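Local coordinates for protein Vlm2 (Streptomyces tsusimaensis, PDB 6ECB) that is a nonribosomal peptide synthetase that helps make the depsipeptide valinomycin, this thioesterase domain probably cyclising and releasing the product, at residues K195-P198 / R199-A202; D210-L213 / R214-H218. All blocks are in the same frame, centred on the assembly; numbering follows the deposited sequence.

Contact 1 (K195-P198 / R199-A202); sequences KNDP and RVSA
The carboxylate of Asp197 and the guanidinium of Arg199 meet two residues apart, with their planes turned 71° from each other. The salt bridge is made through NE. Asp197 OD1 takes the NE hydrogen of Arg199 at 3.0 Å on its syn lone pair. The bond is nearly straight and OD1 lies in the guanidinium plane, at its edge. A bend in the arginine chain at chi3 (-78°) puts NE beside OD1. Asp197 OD1 also accepts the backbone N of Arg199 at 3.2 Å, this time from well above the carboxylate plane. Two bonds from one residue thus grip one oxygen and limit rotation of the acid. The other oxygen, OD2, is bridged to Arg193 on helix 183-194, and NH1 of Arg199 goes on to Glu56. The two arginines probably help keep the acid ionised.

The bond from Arg199 N to the Asp197 side chain defines an Asx turn, here with Pro198 in the middle. It sits in the loop between helices 183-194 and 206-220, within the helical insertion, probably the lid, of this alpha/beta-hydrolase domain.

The backbone tightens the same turn. Asp197 O accepts Ser201 N at 2.7 Å, nearly along the C=O axis, and Val200 N at 3.0 Å, from above the carbonyl plane. Ser201 OG, placed between its own N and carbonyl carbon (chi1 67°), adds a weak bond to Asp197 O at 3.2 Å. Ser201 CB points back across the turn and lies 3.4 Å from Lys195 O. The Val200 side chain crosses that of Asp197 at a slant, and Val200 CG2 lies 3.7 Å from Asp197 OD2.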
loop_
_atom_site.group_PDB
_atom_site.type_symbol
_atom_site.label_atom_id
_atom_site.label_comp_id
_atom_site.label_asym_id
_atom_site.label_seq_id
_atom_site.Cartn_x
_atom_site.Cartn_y
_atom_site.Cartn_z
ATOM N N LYS A 195 4.114 -13.823 -15.851
ATOM C CA LYS A 195 4.666 -15.148 -15.611
ATOM C C LYS A 195 6.159 -15.236 -15.870
ATOM O O LYS A 195 6.794 -16.161 -15.356
ATOM C CB LYS A 195 3.931 -16.199 -16.449
ATOM C CG LYS A 195 3.997 -16.011 -17.949
ATOM C CD LYS A 195 2.986 -16.952 -18.627
ATOM C CE LYS A 195 3.023 -16.873 -20.152
ATOM N NZ LYS A 195 1.806 -17.497 -20.765
ATOM N N ASN A 196 6.741 -14.321 -16.651
ATOM C CA ASN A 196 8.187 -14.316 -16.840
ATOM C C ASN A 196 8.801 -12.977 -16.453
ATOM O O ASN A 196 9.896 -12.642 -16.922
ATOM C CB ASN A 196 8.574 -14.661 -18.282
ATOM C CG ASN A 196 10.013 -15.168 -18.386
ATOM O OD1 ASN A 196 10.461 -15.941 -17.544
ATOM N ND2 ASN A 196 10.743 -14.724 -19.408
ATOM N N ASP A 197 8.117 -12.207 -15.603
ATOM C CA ASP A 197 8.659 -10.953 -15.102
ATOM C C ASP A 197 9.318 -11.252 -13.764
ATOM O O ASP A 197 8.613 -11.597 -12.805
ATOM C CB ASP A 197 7.559 -9.925 -14.941
ATOM C CG ASP A 197 8.026 -8.671 -14.210
ATOM O OD1 ASP A 197 9.244 -8.497 -14.014
ATOM O OD2 ASP A 197 7.160 -7.865 -13.836
ATOM N N PRO A 198 10.646 -11.143 -13.644
ATOM C CA PRO A 198 11.320 -11.659 -12.440
ATOM C C PRO A 198 10.988 -10.889 -11.170
ATOM O O PRO A 198 11.263 -11.385 -10.070
ATOM C CB PRO A 198 12.804 -11.538 -12.804
ATOM C CG PRO A 198 12.855 -10.404 -13.780
ATOM C CD PRO A 198 11.589 -10.497 -14.576
ATOM N N ARG A 199 10.403 -9.702 -11.292
ATOM C CA ARG A 199 9.996 -8.937 -10.117
ATOM C C ARG A 199 8.786 -9.562 -9.430
ATOM O O ARG A 199 8.635 -9.436 -8.210
ATOM C CB ARG A 199 9.683 -7.494 -10.526
ATOM C CG ARG A 199 10.887 -6.678 -11.048
ATOM C CD ARG A 199 10.442 -5.425 -11.808
ATOM N NE ARG A 199 9.979 -5.714 -13.170
ATOM C CZ ARG A 199 9.709 -4.794 -14.100
ATOM N NH1 ARG A 199 9.860 -3.500 -13.843
ATOM N NH2 ARG A 199 9.291 -5.172 -15.306
ATOM N N VAL A 200 7.911 -10.234 -10.184
ATOM C CA VAL A 200 6.666 -10.739 -9.617
ATOM C C VAL A 200 6.397 -12.210 -9.918
ATOM O O VAL A 200 5.517 -12.798 -9.293
ATOM C CB VAL A 200 5.476 -9.890 -10.108
ATOM C CG1 VAL A 200 5.702 -8.430 -9.773
ATOM C CG2 VAL A 200 5.280 -10.075 -11.617
ATOM N N SER A 201 7.107 -12.826 -10.864
ATOM C CA SER A 201 6.764 -14.194 -11.263
ATOM C C SER A 201 6.914 -15.189 -10.118
ATOM O O SER A 201 6.306 -16.262 -10.159
ATOM C CB SER A 201 7.631 -14.628 -12.442
ATOM O OG SER A 201 8.984 -14.737 -12.057
ATOM N N ALA A 202 7.700 -14.847 -9.098
ATOM C CA ALA A 202 7.933 -15.763 -7.989
ATOM C C ALA A 202 6.637 -16.088 -7.261
ATOM O O ALA A 202 6.437 -17.223 -6.811
ATOM C CB ALA A 202 8.943 -15.154 -7.017
#

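Contact 2 (D210-L213 / R214-H218); sequences DRFL and RLQMH
Asp210 and Arg214 form a salt bridge one turn apart on helix 206-220, a local i to i+4 contact. The helix belongs to the helical insertion, probably the lid, of the alpha/beta-hydrolase fold, and Leu213 packs against helices 157-165 and 183-194. Regular backbone bonds join the two segments, such as Arg214 N to Asp210 O at 3.0 Å.

Arg214 runs extended from CG to NE, and NE gives its hydrogen to Asp210 OD2 at 3.1 Å. The acceptor lies in the guanidinium plane, but the donor stands 32° out of the carboxylate plane, on the syn side. Asp210 OD1 has a long, weak ion pair with Lys187. With an alanine in place of Asp210, Arg214 NE is likely to lose its charged mate and the long side chain to turn more freely.

Further along, the extended Gln216 chain crosses the end of the Phe212 side chain at a slant. Its amide is inclined 54° to the ring, with OE1 3.6 Å from Phe212 CE2 and NE2 3.8 Å from CZ. Leu213 O, already bound by Met217 N at 3.1 Å, also takes a water hydrogen at 2.8 Å. The same water donates to Gln216 OE1 at 2.8 Å.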
loop_
_atom_site.group_PDB
_atom_site.type_symbol
_atom_site.label_atom_id
_atom_site.label_comp_id
_atom_site.label_asym_id
_atom_site.label_seq_id
_atom_site.Cartn_x
_atom_site.Cartn_y
_atom_site.Cartn_z
ATOM N N ASP A 210 -6.194 -15.018 -8.059
ATOM C CA ASP A 210 -7.549 -15.274 -7.585
ATOM C C ASP A 210 -7.715 -14.834 -6.139
ATOM O O ASP A 210 -8.697 -14.168 -5.782
ATOM C CB ASP A 210 -7.855 -16.764 -7.737
ATOM C CG ASP A 210 -9.294 -17.086 -7.418
ATOM O OD1 ASP A 210 -10.167 -16.639 -8.193
ATOM O OD2 ASP A 210 -9.553 -17.767 -6.397
ATOM N N ARG A 211 -6.746 -15.168 -5.294
ATOM C CA ARG A 211 -6.865 -14.830 -3.882
ATOM C C ARG A 211 -6.781 -13.330 -3.682
ATOM O O ARG A 211 -7.507 -12.759 -2.866
ATOM C CB ARG A 211 -5.786 -15.548 -3.084
ATOM C CG ARG A 211 -5.976 -17.063 -3.022
ATOM C CD ARG A 211 -4.736 -17.731 -2.431
ATOM N NE ARG A 211 -4.870 -19.193 -2.391
ATOM C CZ ARG A 211 -5.174 -19.902 -1.306
ATOM N NH1 ARG A 211 -5.371 -19.301 -0.143
ATOM N NH2 ARG A 211 -5.278 -21.222 -1.385
ATOM N N PHE A 212 -5.918 -12.669 -4.452
ATOM C CA PHE A 212 -5.814 -11.222 -4.378
ATOM C C PHE A 212 -7.132 -10.564 -4.776
ATOM O O PHE A 212 -7.607 -9.642 -4.104
ATOM C CB PHE A 212 -4.677 -10.724 -5.288
ATOM C CG PHE A 212 -4.799 -9.265 -5.599
ATOM C CD1 PHE A 212 -4.323 -8.336 -4.720
ATOM C CD2 PHE A 212 -5.453 -8.838 -6.749
ATOM C CE1 PHE A 212 -4.474 -7.000 -4.965
ATOM C CE2 PHE A 212 -5.616 -7.492 -7.009
ATOM C CZ PHE A 212 -5.123 -6.577 -6.127
ATOM N N LEU A 213 -7.729 -11.006 -5.883
ATOM C CA LEU A 213 -8.944 -10.353 -6.359
ATOM C C LEU A 213 -10.096 -10.546 -5.378
ATOM O O LEU A 213 -10.900 -9.630 -5.164
ATOM C CB LEU A 213 -9.314 -10.879 -7.737
ATOM C CG LEU A 213 -8.336 -10.514 -8.854
ATOM C CD1 LEU A 213 -8.623 -11.351 -10.086
ATOM C CD2 LEU A 213 -8.461 -9.030 -9.153
ATOM N N ARG A 214 -10.172 -11.718 -4.744
ATOM C CA ARG A 214 -11.240 -11.949 -3.773
ATOM C C ARG A 214 -11.016 -11.126 -2.511
ATOM O O ARG A 214 -11.953 -10.511 -1.993
ATOM C CB ARG A 214 -11.347 -13.435 -3.434
ATOM C CG ARG A 214 -11.801 -14.318 -4.593
ATOM C CD ARG A 214 -11.905 -15.801 -4.190
ATOM N NE ARG A 214 -12.279 -16.625 -5.345
ATOM C CZ ARG A 214 -13.517 -16.704 -5.826
ATOM N NH1 ARG A 214 -14.512 -16.030 -5.246
ATOM N NH2 ARG A 214 -13.763 -17.463 -6.885
ATOM N N LEU A 215 -9.781 -11.076 -2.006
ATOM C CA LEU A 215 -9.526 -10.252 -0.827
ATOM C C LEU A 215 -9.718 -8.771 -1.150
ATOM O O LEU A 215 -10.201 -7.999 -0.322
ATOM C CB LEU A 215 -8.118 -10.512 -0.286
ATOM C CG LEU A 215 -7.718 -9.718 0.963
ATOM C CD1 LEU A 215 -8.720 -9.920 2.107
ATOM C CD2 LEU A 215 -6.323 -10.143 1.388
ATOM N N GLN A 216 -9.363 -8.356 -2.363
ATOM C CA GLN A 216 -9.564 -6.964 -2.750
ATOM C C GLN A 216 -11.034 -6.573 -2.695
ATOM O O GLN A 216 -11.383 -5.533 -2.125
ATOM C CB GLN A 216 -9.005 -6.727 -4.159
ATOM C CG GLN A 216 -9.152 -5.287 -4.605
ATOM C CD GLN A 216 -8.611 -5.091 -6.017
ATOM O OE1 GLN A 216 -8.855 -5.904 -6.895
ATOM N NE2 GLN A 216 -7.861 -4.016 -6.222
ATOM N N MET A 217 -11.918 -7.382 -3.295
ATOM C CA MET A 217 -13.347 -7.077 -3.256
ATOM C C MET A 217 -13.828 -6.967 -1.818
ATOM O O MET A 217 -14.607 -6.071 -1.477
ATOM C CB MET A 217 -14.152 -8.155 -3.992
ATOM C CG MET A 217 -15.591 -7.734 -4.282
ATOM S SD MET A 217 -15.687 -6.368 -5.466
ATOM C CE MET A 217 -14.361 -6.805 -6.578
ATOM N N HIS A 218 -13.352 -7.864 -0.951
ATOM C CA HIS A 218 -13.728 -7.821 0.460
ATOM C C HIS A 218 -13.287 -6.513 1.116
ATOM O O HIS A 218 -14.063 -5.866 1.823
ATOM C CB HIS A 218 -13.096 -9.009 1.186
ATOM C CG HIS A 218 -13.198 -8.938 2.666
ATOM N ND1 HIS A 218 -14.374 -9.205 3.334
ATOM C CD2 HIS A 218 -12.277 -8.648 3.613
ATOM C CE1 HIS A 218 -14.174 -9.059 4.634
ATOM N NE2 HIS A 218 -12.911 -8.725 4.830
HETATM O O HOH W 1 -11.129 -7.531 -7.061
#

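In the fold
Contact 1 and contact 2 follow each other along the chain, with centres about 20 Å apart and nearest atoms about 11 Å apart. They do not touch. Both are partly buried and both make an aspartate-to-arginine NE bridge, yet the setting differs. Contact 1 is a turn in a loop. Its acid is buried, and both acid and arginine are drawn into further charged pairs. Contact 2 is regular helix. Its ion pair lies toward the outside, whereas Phe212, Leu213, Leu215 and Gln216 are buried, and nonpolar side chains pack on helices 157-165 and 183-194. Helix 183-194 is a shared neighbour: contact 1 meets it through charge and Val200, contact 2 mainly through Leu213.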